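Local coordinates for crystal protein (Bacillus thuringiensis serovar dakota, PDB 2ZTB) that is the proteolytically activated part of parasporin-2, a toxin that recognizes cancer cells and probably damages their membranes by forming pores, at residues 114-117 against 118-122; 163-166 against 167-170. All coordinates share one frame; numbering follows the deposited sequence.

In the fold
The two contacts illustrate how one long beta-rich toxin ends its strands in different ways. They lie on neighbouring strands of the same large antiparallel sheet, 96-116 and 147-164, yet their centres are about 62 Å apart and their nearest atoms about 46 Å. Contact 1, near the middle of the molecule, is a surface turn where strand 96-116 gives way to a loop. Contact 2, at a distal end, is partly buried and carries the chain from strand 147-164 to strand 168-199. Their chemistry is nearly reversed: in contact 1 a hydroxyl gathers backbone N-H groups weakly, whereas in contact 2 a guanidinium reaches back to a backbone carbonyl, beside a valine and proline packed on a serine.

Contact 1: residues 114-117 against 118-122; sequences SSTT and TGFKF. With EDO (1,2-ethanediol), chain H.
With OG1 set between its own backbone N and carbonyl carbon (chi1 65°), T116 turns its hydroxyl into the bend that follows, while F120, its CG beside the backbone N and anti to the carbonyl carbon (chi1 -73°), comes round to meet it. T116 OG1 accepts from G119 N at 3.0 Å and from F120 N at 3.0 Å. The oxygen is shared by two successive amides, and both bonds are bent and weak. A 1,2-ethanediol, probably from the crystallisation liquor, lies against the turn, its O1 3.5 Å from T116 OG1 in a weak bond. The F120 ring presents its edge to the same oxygen, T116 OG1 lying 3.9 Å from F120 CD1. A water joins the next two threonines, 2.7 Å from T117 OG1 and donating to T118 OG1 at 2.8 Å; the T118 hydroxyl is also bonded to A15 O. G119 has a phi of 91°, at which a CB would press on the carbonyl O of T118. The bend is close to a type I beta turn over T116-G119, in which the T116 side chain, and not its carbonyl, takes both amides, in the manner of a threonine N-cap but with no helix following.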
ATOM      1  N   SER A 114       1.679   0.232   1.975  1.00 57.92           N
ATOM      2  CA  SER A 114       0.892   1.193   2.761  1.00 57.62           C
ATOM      3  C   SER A 114       1.283   1.110   4.205  1.00 57.78           C
ATOM      4  O   SER A 114       1.912   0.156   4.628  1.00 57.97           O
ATOM      5  CB  SER A 114      -0.624   0.991   2.633  1.00 56.87           C
ATOM      6  OG  SER A 114      -1.005  -0.337   2.933  1.00 55.28           O
ATOM      7  N   SER A 115       0.902   2.143   4.946  1.00 58.04           N
ATOM      8  CA  SER A 115       1.174   2.235   6.358  1.00 57.94           C
ATOM      9  C   SER A 115       0.288   3.343   6.924  1.00 57.86           C
ATOM     10  O   SER A 115      -0.426   4.037   6.184  1.00 58.08           O
ATOM     11  CB  SER A 115       2.645   2.560   6.584  1.00 57.52           C
ATOM     12  OG  SER A 115       2.940   3.810   5.981  1.00 58.45           O
ATOM     13  N   THR A 116       0.324   3.491   8.239  1.00 57.43           N
ATOM     14  CA  THR A 116      -0.276   4.651   8.893  1.00 57.46           C
ATOM     15  C   THR A 116       0.820   5.255   9.732  1.00 57.42           C
ATOM     16  O   THR A 116       1.784   4.573  10.096  1.00 57.96           O
ATOM     17  CB  THR A 116      -1.519   4.315   9.750  1.00 57.01           C
ATOM     18  OG1 THR A 116      -1.124   3.492  10.846  1.00 59.14           O
ATOM     19  CG2 THR A 116      -2.601   3.606   8.912  1.00 54.61           C
ATOM     20  N   THR A 117       0.711   6.549   9.981  1.00 57.35           N
ATOM     21  CA  THR A 117       1.770   7.271  10.667  1.00 56.53           C
ATOM     22  C   THR A 117       1.954   6.840  12.128  1.00 56.05           C
ATOM     23  O   THR A 117       3.012   7.069  12.690  1.00 56.13           O
ATOM     24  CB  THR A 117       1.553   8.807  10.556  1.00 57.12           C
ATOM     25  OG1 THR A 117       0.221   9.154  10.986  1.00 57.35           O
ATOM     26  CG2 THR A 117       1.781   9.261   9.098  1.00 55.79           C
ATOM     27  N   THR A 118       0.943   6.199  12.724  1.00 55.44           N
ATOM     28  CA  THR A 118       0.952   5.887  14.166  1.00 55.74           C
ATOM     29  C   THR A 118       0.606   4.427  14.532  1.00 56.27           C
ATOM     30  O   THR A 118       0.559   4.060  15.717  1.00 55.88           O
ATOM     31  CB  THR A 118      -0.010   6.834  14.948  1.00 55.05           C
ATOM     32  OG1 THR A 118      -1.310   6.735  14.382  1.00 56.60           O
ATOM     33  CG2 THR A 118       0.448   8.289  14.898  1.00 53.01           C
ATOM     34  N   GLY A 119       0.307   3.614  13.518  1.00 57.29           N
ATOM     35  CA  GLY A 119       0.151   2.166  13.697  1.00 57.38           C
ATOM     36  C   GLY A 119      -1.242   1.657  14.014  1.00 57.38           C
ATOM     37  O   GLY A 119      -1.413   0.802  14.874  1.00 57.62           O
ATOM     38  N   PHE A 120      -2.236   2.203  13.337  1.00 57.61           N
ATOM     39  CA  PHE A 120      -3.565   1.628  13.337  1.00 58.63           C
ATOM     40  C   PHE A 120      -3.538   0.181  12.861  1.00 59.22           C
ATOM     41  O   PHE A 120      -2.638  -0.218  12.115  1.00 59.67           O
ATOM     42  CB  PHE A 120      -4.499   2.455  12.456  1.00 58.72           C
ATOM     43  CG  PHE A 120      -4.879   3.777  13.057  1.00 58.33           C
ATOM     44  CD1 PHE A 120      -4.159   4.925  12.749  1.00 58.70           C
ATOM     45  CD2 PHE A 120      -5.942   3.864  13.955  1.00 57.47           C
ATOM     46  CE1 PHE A 120      -4.512   6.160  13.321  1.00 60.37           C
ATOM     47  CE2 PHE A 120      -6.302   5.088  14.536  1.00 56.34           C
ATOM     48  CZ  PHE A 120      -5.592   6.238  14.212  1.00 57.27           C
ATOM     49  N   LYS A 121      -4.499  -0.609  13.327  1.00 59.73           N
ATOM     50  CA  LYS A 121      -4.567  -2.020  12.961  1.00 60.40           C
ATOM     51  C   LYS A 121      -5.884  -2.297  12.248  1.00 60.14           C
ATOM     52  O   LYS A 121      -6.806  -2.834  12.832  1.00 60.72           O
ATOM     53  CB  LYS A 121      -4.420  -2.912  14.206  1.00 60.30           C
ATOM     54  CG  LYS A 121      -3.182  -2.621  15.050  1.00 60.85           C
ATOM     55  CD  LYS A 121      -3.063  -3.572  16.235  1.00 61.29           C
ATOM     56  CE  LYS A 121      -1.777  -3.334  17.005  1.00 62.89           C
ATOM     57  NZ  LYS A 121      -1.776  -1.967  17.621  1.00 66.20           N
ATOM     58  N   PHE A 122      -5.969  -1.893  10.989  1.00 60.51           N
ATOM     59  CA  PHE A 122      -7.127  -2.194  10.147  1.00 60.19           C
ATOM     60  C   PHE A 122      -7.119  -3.604   9.608  1.00 60.56           C
ATOM     61  O   PHE A 122      -6.086  -4.111   9.170  1.00 60.92           O
ATOM     62  CB  PHE A 122      -7.223  -1.219   8.990  1.00 59.69           C
ATOM     63  CG  PHE A 122      -7.637   0.161   9.401  1.00 59.98           C
ATOM     64  CD1 PHE A 122      -6.688   1.124   9.690  1.00 58.79           C
ATOM     65  CD2 PHE A 122      -8.988   0.496   9.487  1.00 60.16           C
ATOM     66  CE1 PHE A 122      -7.070   2.405  10.053  1.00 60.27           C
ATOM     67  CE2 PHE A 122      -9.379   1.776   9.856  1.00 60.00           C
ATOM     68  CZ  PHE A 122      -8.415   2.732  10.147  1.00 59.23           C
TER
HETATM   69  C1  EDO H1010       1.305   0.761   9.853  1.00 49.26           C
HETATM   70  O1  EDO H1010      -0.045   0.279  10.055  1.00 51.68           O
HETATM   71  C2  EDO H1010       1.998   1.241  11.147  1.00 51.63           C
HETATM   72  O2  EDO H1010       2.668   0.245  11.978  1.00 46.32           O
HETATM   73  O   HOH W   1      -1.875   7.753  11.838  1.00 49.69           O

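Contact 2: residues 163-166 against 167-170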
ATOM      1  N   THR A 163      22.793  -9.381 -43.347  1.00 58.28           N
ATOM      2  CA  THR A 163      23.903  -9.862 -44.170  1.00 58.71           C
ATOM      3  C   THR A 163      25.156  -9.895 -43.310  1.00 59.28           C
ATOM      4  O   THR A 163      25.507  -8.900 -42.664  1.00 59.20           O
ATOM      5  CB  THR A 163      24.150  -8.952 -45.394  1.00 58.86           C
ATOM      6  OG1 THR A 163      22.936  -8.807 -46.142  1.00 59.14           O
ATOM      7  CG2 THR A 163      25.246  -9.537 -46.310  1.00 58.50           C
ATOM      8  N   VAL A 164      25.815 -11.046 -43.275  1.00 59.97           N
ATOM      9  CA  VAL A 164      27.094 -11.139 -42.575  1.00 60.94           C
ATOM     10  C   VAL A 164      28.209 -11.401 -43.596  1.00 61.55           C
ATOM     11  O   VAL A 164      28.173 -12.408 -44.321  1.00 61.75           O
ATOM     12  CB  VAL A 164      27.070 -12.104 -41.320  1.00 61.06           C
ATOM     13  CG1 VAL A 164      26.480 -13.463 -41.657  1.00 61.69           C
ATOM     14  CG2 VAL A 164      28.459 -12.233 -40.685  1.00 60.31           C
ATOM     15  N   PRO A 165      29.158 -10.445 -43.706  1.00 62.05           N
ATOM     16  CA  PRO A 165      30.278 -10.528 -44.646  1.00 62.28           C
ATOM     17  C   PRO A 165      31.149 -11.774 -44.461  1.00 62.54           C
ATOM     18  O   PRO A 165      31.004 -12.505 -43.467  1.00 62.41           O
ATOM     19  CB  PRO A 165      31.085  -9.248 -44.375  1.00 62.29           C
ATOM     20  CG  PRO A 165      30.548  -8.666 -43.136  1.00 62.32           C
ATOM     21  CD  PRO A 165      29.165  -9.184 -42.942  1.00 62.03           C
ATOM     22  N   ALA A 166      32.053 -11.975 -45.422  1.00 62.88           N
ATOM     23  CA  ALA A 166      32.848 -13.196 -45.589  1.00 63.01           C
ATOM     24  C   ALA A 166      33.327 -13.866 -44.297  1.00 62.99           C
ATOM     25  O   ALA A 166      32.804 -14.908 -43.910  1.00 63.21           O
ATOM     26  CB  ALA A 166      34.022 -12.940 -46.548  1.00 63.03           C
ATOM     27  N   GLN A 167      34.313 -13.273 -43.633  1.00 63.16           N
ATOM     28  CA  GLN A 167      34.960 -13.936 -42.496  1.00 63.16           C
ATOM     29  C   GLN A 167      34.727 -13.156 -41.232  1.00 62.89           C
ATOM     30  O   GLN A 167      35.645 -12.534 -40.692  1.00 63.12           O
ATOM     31  CB  GLN A 167      36.468 -14.130 -42.738  1.00 63.40           C
ATOM     32  CG  GLN A 167      36.819 -15.244 -43.721  1.00 63.74           C
ATOM     33  CD  GLN A 167      36.396 -16.635 -43.246  1.00 64.68           C
ATOM     34  OE1 GLN A 167      35.974 -17.464 -44.052  1.00 66.36           O
ATOM     35  NE2 GLN A 167      36.518 -16.896 -41.942  1.00 63.18           N
ATOM     36  N   SER A 168      33.486 -13.202 -40.758  1.00 62.64           N
ATOM     37  CA  SER A 168      33.051 -12.322 -39.684  1.00 62.10           C
ATOM     38  C   SER A 168      31.858 -12.853 -38.902  1.00 61.76           C
ATOM     39  O   SER A 168      31.185 -13.808 -39.304  1.00 61.46           O
ATOM     40  CB  SER A 168      32.719 -10.938 -40.253  1.00 62.19           C
ATOM     41  OG  SER A 168      32.011 -11.059 -41.473  1.00 62.13           O
ATOM     42  N   ARG A 169      31.633 -12.218 -37.760  1.00 61.41           N
ATOM     43  CA  ARG A 169      30.438 -12.418 -36.965  1.00 61.09           C
ATOM     44  C   ARG A 169      29.683 -11.097 -36.897  1.00 60.19           C
ATOM     45  O   ARG A 169      30.260 -10.025 -37.109  1.00 59.92           O
ATOM     46  CB  ARG A 169      30.796 -12.909 -35.559  1.00 61.55           C
ATOM     47  CG  ARG A 169      31.837 -12.056 -34.857  1.00 63.40           C
ATOM     48  CD  ARG A 169      32.538 -12.820 -33.747  1.00 66.66           C
ATOM     49  NE  ARG A 169      33.642 -12.048 -33.173  1.00 69.08           N
ATOM     50  CZ  ARG A 169      33.489 -10.994 -32.365  1.00 70.49           C
ATOM     51  NH1 ARG A 169      32.270 -10.556 -32.037  1.00 70.00           N
ATOM     52  NH2 ARG A 169      34.562 -10.366 -31.893  1.00 70.30           N
ATOM     53  N   ARG A 170      28.393 -11.184 -36.591  1.00 59.21           N
ATOM     54  CA  ARG A 170      27.537 -10.013 -36.491  1.00 57.84           C
ATOM     55  C   ARG A 170      26.516 -10.217 -35.381  1.00 57.06           C
ATOM     56  O   ARG A 170      25.750 -11.184 -35.411  1.00 56.88           O
ATOM     57  CB  ARG A 170      26.848  -9.754 -37.840  1.00 57.93           C
ATOM     58  CG  ARG A 170      26.356  -8.337 -37.998  1.00 57.55           C
ATOM     59  CD  ARG A 170      26.197  -7.911 -39.453  1.00 57.16           C
ATOM     60  NE  ARG A 170      25.781  -6.511 -39.483  1.00 56.22           N
ATOM     61  CZ  ARG A 170      25.217  -5.893 -40.515  1.00 56.56           C
ATOM     62  NH1 ARG A 170      24.981  -6.529 -41.659  1.00 55.82           N
ATOM     63  NH2 ARG A 170      24.883  -4.616 -40.390  1.00 56.95           N
TER
HETATM   64  O   HOH W   2      22.277  -6.323 -43.243  1.00 67.13           O
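The carbonyl oxygen of T163 takes a short bond from the arginine at the far side of the bend: R170 NH1 donates to T163 O at 2.6 Å with an N-H...O angle of 153°. The donor lies in the carbonyl plane, at a C=O...N angle of 150°, and the oxygen sits almost in the guanidinium plane, so the arginine meets it with its edge. R170 can span the gap because its CG lies anti to the backbone N (chi1 -159°) and the chain is extended from there to NE. A water adds a second link, accepting from T163 N at 3.1 Å and, weakly, from R170 NH1. R170 NE is taken by Q243 O on strand 223-247, so two separate carbonyls fix the rotation of the head group.

Nearer the bend the contact turns to van der Waals packing of aliphatic carbons on polar atoms. One branch of V164, CG2, rests 3.4 Å from S168 O and 4.1 Å from R170 CB, filling the angle between the two arms. On the other arm the S168 hydroxyl stands against the proline ring, with OG 3.3 Å from P165 CG, and is 2.7 Å from P165 O. The chain reverses over A166 and Q167, bringing the CA atoms of P165 and S168 to 6.0 Å. The side-chain amide of N90 bonds V164 O and, weakly, P165 O, while its backbone pairs with S168, tying both arms to the end of strand 61-90.

The arms run roughly antiparallel, but each pairs with other strands: V164 with F96, R170 with L88. Side chains of each arm meet the other, partly at its backbone oxygens, and no ladder of backbone bonds joins the two. They form a beta-arch, the kind of connection that passes between separate parts of a folded-over sheet.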